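Side-chain contacts in archaeal actin homolog (Thermoplasma acidophilum, PDB 2FSJ), which polymerizes into bundles of helical filaments in a reaction that requires nucleoside triphosphate and works best with ATP: residues Ser126-Leu130 against Gly131-Leu135; Ile282-Asn285 against Ile286-Leu290. One frame throughout, in Å; residues are numbered along the deposited sequence.

Contact 1 of 2, residues Ser126-Leu130 against Gly131-Leu135; sequences SGTPL and GTFDL
Thr128 and Phe133 meet across the turn that carries the chain from strand 120-128 into helix 133-144. Methyl CG2 of Thr128 lies 3.7 Å from CD1 of the Phe133 ring. The methyl comes at the ring obliquely, neither over its face nor at its edge. Thr128 O sits at the ring edge, in its plane, 3.7 Å from CD1. Phe133 has CG anti to its backbone N (chi1 -175°), which brings the ring back beside Thr128. Its CB lies at 4.4 Å from CD1 of Leu130, a loose apolar contact. Pro170 of strand 158-170 touches both Leu130 and Phe133.

The backbone closes the turn with one hydrogen bond, from Phe133 N to Leu130 O (3.0 Å, 158° at the hydrogen). The donor stands well above the carbonyl plane, with a C=O...N angle of 111°. Pro129 O is close to Phe133 N, but the angle is too poor for a bond.

A water serves the polar side of the turn. It donates to Thr128 OG1 (2.6 Å) and to Pro129 O (2.7 Å). It is also hydrogen-bonded to Thr132 OG1 at 2.7 Å. Thr128 OG1 is bonded as well to the carbonyl of Gly93. Thr132 holds the N-cap position, yet its side chain makes no capping bond; its hydroxyl is turned to the water. Leu130 also reaches strands 202-208 and 213-222. This is a strand-to-helix connection in the N-terminal domain of the actin-like fold, packed at this point against strands of the second sheet.

Contact 2 of 2, residues Ile282-Asn285 against Ile286-Leu290; sequences IIEN and IRLNL
Ile283 and Arg287 lie side by side on helix 268-290, one turn apart and pointing the same way. Methyl CG2 of Ile283 sits over one face of the Arg287 guanidinium, 3.5 Å above the plane and offset toward the rim. Its nearest atom there is Arg287 NH1, at 3.6 Å. The arginine chain is extended from CG to NE, and CG is anti to the carbonyl carbon (chi1 -73°). This runs the chain back past Ile283 O, 3.4 Å from Arg287 CG. Arg287 NH2 is also hydrogen-bonded to the backbone O of Glu316.

Ile282 and Ile286 form a second pair, again side by side. Ile282 CG2 touches Ile286 CD1 at 3.5 Å. Both residues are buried and face strand 202-208, where Ile282 meets Thr202 and Ile286 meets Val204. Phe220 of strand 213-222 also touches Ile286.

Main-chain bonds of the i to i+4 kind hold these pairs in step. Ile286 N bonds to Ile282 O at 2.9 Å and 170°. Arg287 N bonds to Ile283 O, also at 2.9 Å. Leu288 and Asn289 continue the series to Glu284 and Asn285.

Ile282 and Ile286 pack on the sheet, whereas Ile283 packs on loop residues Arg313 and Phe314 and on Arg287. The methyl against one face of the guanidinium and the bond from NH2 to Glu316 O would together probably restrict the rotation of that group.

How the contacts relate
Both contacts are local, but they belong to different sequence-family regions, the N-terminal actin-like one and the C-terminal MreB-like one. Their centres are 22 Å apart and their nearest atoms about 11 Å apart. Contact 1 is a surface contact at a strand-to-helix junction. Contact 2 is partly buried and lies within a single helix. Both reach strands 202-208 and 213-222, contact 1 through Leu130 and contact 2 through Ile286. Their chemistry differs accordingly. Across the turn there is one backbone bond, with a bridging water and a threonine-phenylalanine contact. The helix repeats its backbone bonds regularly and sets Ile282 and Ile286 against the sheet, with charged residues toward the outside.

Contact 1 of 2, residues Ser126-Leu130 against Gly131-Leu135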
loop_
_atom_site.group_PDB
_atom_site.type_symbol
_atom_site.label_atom_id
_atom_site.label_comp_id
_atom_site.label_asym_id
_atom_site.label_seq_id
_atom_site.Cartn_x
_atom_site.Cartn_y
_atom_site.Cartn_z
ATOM N N SER A 126 4.879 3.894 -10.849
ATOM C CA SER A 126 4.866 3.477 -9.440
ATOM C C SER A 126 5.231 4.663 -8.531
ATOM O O SER A 126 5.237 5.834 -8.928
ATOM C CB SER A 126 5.773 2.269 -9.209
ATOM O OG SER A 126 5.477 1.613 -7.963
ATOM N N GLY A 127 5.492 4.366 -7.285
ATOM C CA GLY A 127 5.787 5.404 -6.323
ATOM C C GLY A 127 6.402 4.849 -5.067
ATOM O O GLY A 127 6.524 3.620 -4.887
ATOM N N THR A 128 6.818 5.773 -4.204
ATOM C CA THR A 128 7.528 5.420 -2.980
ATOM C C THR A 128 7.429 6.646 -2.020
ATOM O O THR A 128 7.261 7.800 -2.483
ATOM C CB THR A 128 8.991 4.949 -3.294
ATOM O OG1 THR A 128 9.672 4.465 -2.111
ATOM C CG2 THR A 128 9.864 6.096 -3.803
ATOM N N PRO A 129 7.509 6.413 -0.717
ATOM C CA PRO A 129 7.431 7.535 0.256
ATOM C C PRO A 129 8.379 8.679 -0.037
ATOM O O PRO A 129 9.545 8.485 -0.409
ATOM C CB PRO A 129 7.760 6.842 1.593
ATOM C CG PRO A 129 7.220 5.432 1.362
ATOM C CD PRO A 129 7.565 5.106 -0.020
ATOM N N LEU A 130 7.925 9.899 0.221
ATOM C CA LEU A 130 8.694 11.069 -0.113
ATOM C C LEU A 130 10.061 11.175 0.590
ATOM O O LEU A 130 11.009 11.617 -0.025
ATOM C CB LEU A 130 7.875 12.327 0.214
ATOM C CG LEU A 130 8.552 13.666 -0.109
ATOM C CD1 LEU A 130 8.819 13.814 -1.590
ATOM C CD2 LEU A 130 7.702 14.793 0.478
ATOM N N GLY A 131 10.125 10.795 1.875
ATOM C CA GLY A 131 11.308 10.979 2.714
ATOM C C GLY A 131 12.608 10.414 2.152
ATOM O O GLY A 131 13.694 11.012 2.325
ATOM N N THR A 132 12.500 9.279 1.437
ATOM C CA THR A 132 13.657 8.674 0.767
ATOM C C THR A 132 13.403 8.493 -0.709
ATOM O O THR A 132 13.953 7.565 -1.329
ATOM C CB THR A 132 13.999 7.324 1.376
ATOM O OG1 THR A 132 12.834 6.453 1.392
ATOM C CG2 THR A 132 14.415 7.472 2.822
ATOM N N PHE A 133 12.610 9.395 -1.280
ATOM C CA PHE A 133 12.176 9.319 -2.671
ATOM C C PHE A 133 13.325 9.222 -3.670
ATOM O O PHE A 133 13.382 8.298 -4.482
ATOM C CB PHE A 133 11.321 10.521 -3.033
ATOM C CG PHE A 133 10.727 10.461 -4.423
ATOM C CD1 PHE A 133 9.638 9.649 -4.685
ATOM C CD2 PHE A 133 11.246 11.240 -5.456
ATOM C CE1 PHE A 133 9.114 9.561 -5.956
ATOM C CE2 PHE A 133 10.705 11.200 -6.695
ATOM C CZ PHE A 133 9.612 10.345 -6.951
ATOM N N ASP A 134 14.250 10.160 -3.632
ATOM C CA ASP A 134 15.359 10.095 -4.611
ATOM C C ASP A 134 16.206 8.819 -4.520
ATOM O O ASP A 134 16.530 8.213 -5.555
ATOM C CB ASP A 134 16.254 11.310 -4.465
ATOM C CG ASP A 134 15.552 12.562 -4.761
ATOM O OD1 ASP A 134 14.881 12.650 -5.819
ATOM O OD2 ASP A 134 15.596 13.541 -3.981
ATOM N N LEU A 135 16.563 8.397 -3.297
ATOM C CA LEU A 135 17.286 7.133 -3.075
ATOM C C LEU A 135 16.560 5.897 -3.630
ATOM O O LEU A 135 17.152 5.091 -4.347
ATOM C CB LEU A 135 17.561 6.861 -1.568
ATOM C CG LEU A 135 18.737 7.529 -0.826
ATOM C CD1 LEU A 135 18.664 7.190 0.666
ATOM C CD2 LEU A 135 20.110 7.107 -1.390
HETATM O O HOH W 1 10.878 6.093 -0.464
#

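Contact 2 of 2, residues Ile282-Asn285 against Ile286-Leu290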
loop_
_atom_site.group_PDB
_atom_site.type_symbol
_atom_site.label_atom_id
_atom_site.label_comp_id
_atom_site.label_asym_id
_atom_site.label_seq_id
_atom_site.Cartn_x
_atom_site.Cartn_y
_atom_site.Cartn_z
ATOM N N ILE A 282 -2.037 9.903 16.082
ATOM C CA ILE A 282 -1.754 10.429 14.758
ATOM C C ILE A 282 -2.147 11.886 14.660
ATOM O O ILE A 282 -1.358 12.722 14.165
ATOM C CB ILE A 282 -2.462 9.586 13.671
ATOM C CG1 ILE A 282 -1.835 8.194 13.601
ATOM C CG2 ILE A 282 -2.399 10.270 12.315
ATOM C CD1 ILE A 282 -2.771 7.157 13.011
ATOM N N ILE A 283 -3.344 12.208 15.148
ATOM C CA ILE A 283 -3.839 13.578 15.114
ATOM C C ILE A 283 -2.902 14.532 15.901
ATOM O O ILE A 283 -2.541 15.623 15.429
ATOM C CB ILE A 283 -5.240 13.638 15.671
ATOM C CG1 ILE A 283 -6.236 13.001 14.678
ATOM C CG2 ILE A 283 -5.614 15.100 16.083
ATOM C CD1 ILE A 283 -7.551 12.570 15.323
ATOM N N GLU A 284 -2.481 14.104 17.081
ATOM C CA GLU A 284 -1.576 14.935 17.890
ATOM C C GLU A 284 -0.233 15.200 17.193
ATOM O O GLU A 284 0.283 16.298 17.224
ATOM C CB GLU A 284 -1.320 14.257 19.240
ATOM C CG GLU A 284 -0.143 14.838 19.983
ATOM C CD GLU A 284 0.306 13.992 21.172
ATOM O OE1 GLU A 284 0.663 12.766 20.984
ATOM O OE2 GLU A 284 0.315 14.566 22.294
ATOM N N ASN A 285 0.332 14.176 16.567
ATOM C CA ASN A 285 1.577 14.296 15.833
ATOM C C ASN A 285 1.442 15.179 14.552
ATOM O O ASN A 285 2.278 16.034 14.289
ATOM C CB ASN A 285 2.101 12.893 15.506
ATOM C CG ASN A 285 3.119 12.367 16.531
ATOM O OD1 ASN A 285 2.755 11.864 17.623
ATOM N ND2 ASN A 285 4.392 12.455 16.183
ATOM N N ILE A 286 0.345 15.018 13.807
ATOM C CA ILE A 286 0.042 15.897 12.690
ATOM C C ILE A 286 -0.074 17.368 13.113
ATOM O O ILE A 286 0.552 18.234 12.505
ATOM C CB ILE A 286 -1.199 15.397 11.915
ATOM C CG1 ILE A 286 -0.838 14.085 11.228
ATOM C CG2 ILE A 286 -1.674 16.440 10.898
ATOM C CD1 ILE A 286 -2.006 13.318 10.557
ATOM N N ARG A 287 -0.826 17.643 14.170
ATOM C CA ARG A 287 -0.934 18.983 14.707
ATOM C C ARG A 287 0.378 19.594 15.104
ATOM O O ARG A 287 0.630 20.725 14.787
ATOM C CB ARG A 287 -1.877 19.017 15.890
ATOM C CG ARG A 287 -3.332 18.884 15.489
ATOM C CD ARG A 287 -4.260 18.857 16.725
ATOM N NE ARG A 287 -5.662 19.027 16.362
ATOM C CZ ARG A 287 -6.678 18.561 17.087
ATOM N NH1 ARG A 287 -6.458 17.855 18.191
ATOM N NH2 ARG A 287 -7.918 18.797 16.700
ATOM N N LEU A 288 1.215 18.844 15.790
ATOM C CA LEU A 288 2.519 19.362 16.197
ATOM C C LEU A 288 3.411 19.726 15.007
ATOM O O LEU A 288 4.127 20.759 15.021
ATOM C CB LEU A 288 3.257 18.317 17.033
ATOM C CG LEU A 288 2.839 18.072 18.485
ATOM C CD1 LEU A 288 3.535 16.836 18.993
ATOM C CD2 LEU A 288 3.114 19.306 19.413
ATOM N N ASN A 289 3.380 18.871 13.991
ATOM C CA ASN A 289 4.208 19.043 12.808
ATOM C C ASN A 289 3.690 20.188 11.915
ATOM O O ASN A 289 4.474 20.943 11.356
ATOM C CB ASN A 289 4.345 17.712 12.076
ATOM C CG ASN A 289 5.158 16.658 12.889
ATOM O OD1 ASN A 289 5.653 16.935 13.973
ATOM N ND2 ASN A 289 5.281 15.470 12.362
ATOM N N LEU A 290 2.377 20.382 11.845
ATOM C CA LEU A 290 1.806 21.387 10.964
ATOM C C LEU A 290 1.734 22.751 11.634
ATOM O O LEU A 290 1.819 23.760 10.946
ATOM C CB LEU A 290 0.405 21.017 10.524
ATOM C CG LEU A 290 0.272 19.746 9.701
ATOM C CD1 LEU A 290 -1.185 19.632 9.278
ATOM C CD2 LEU A 290 1.273 19.762 8.544
#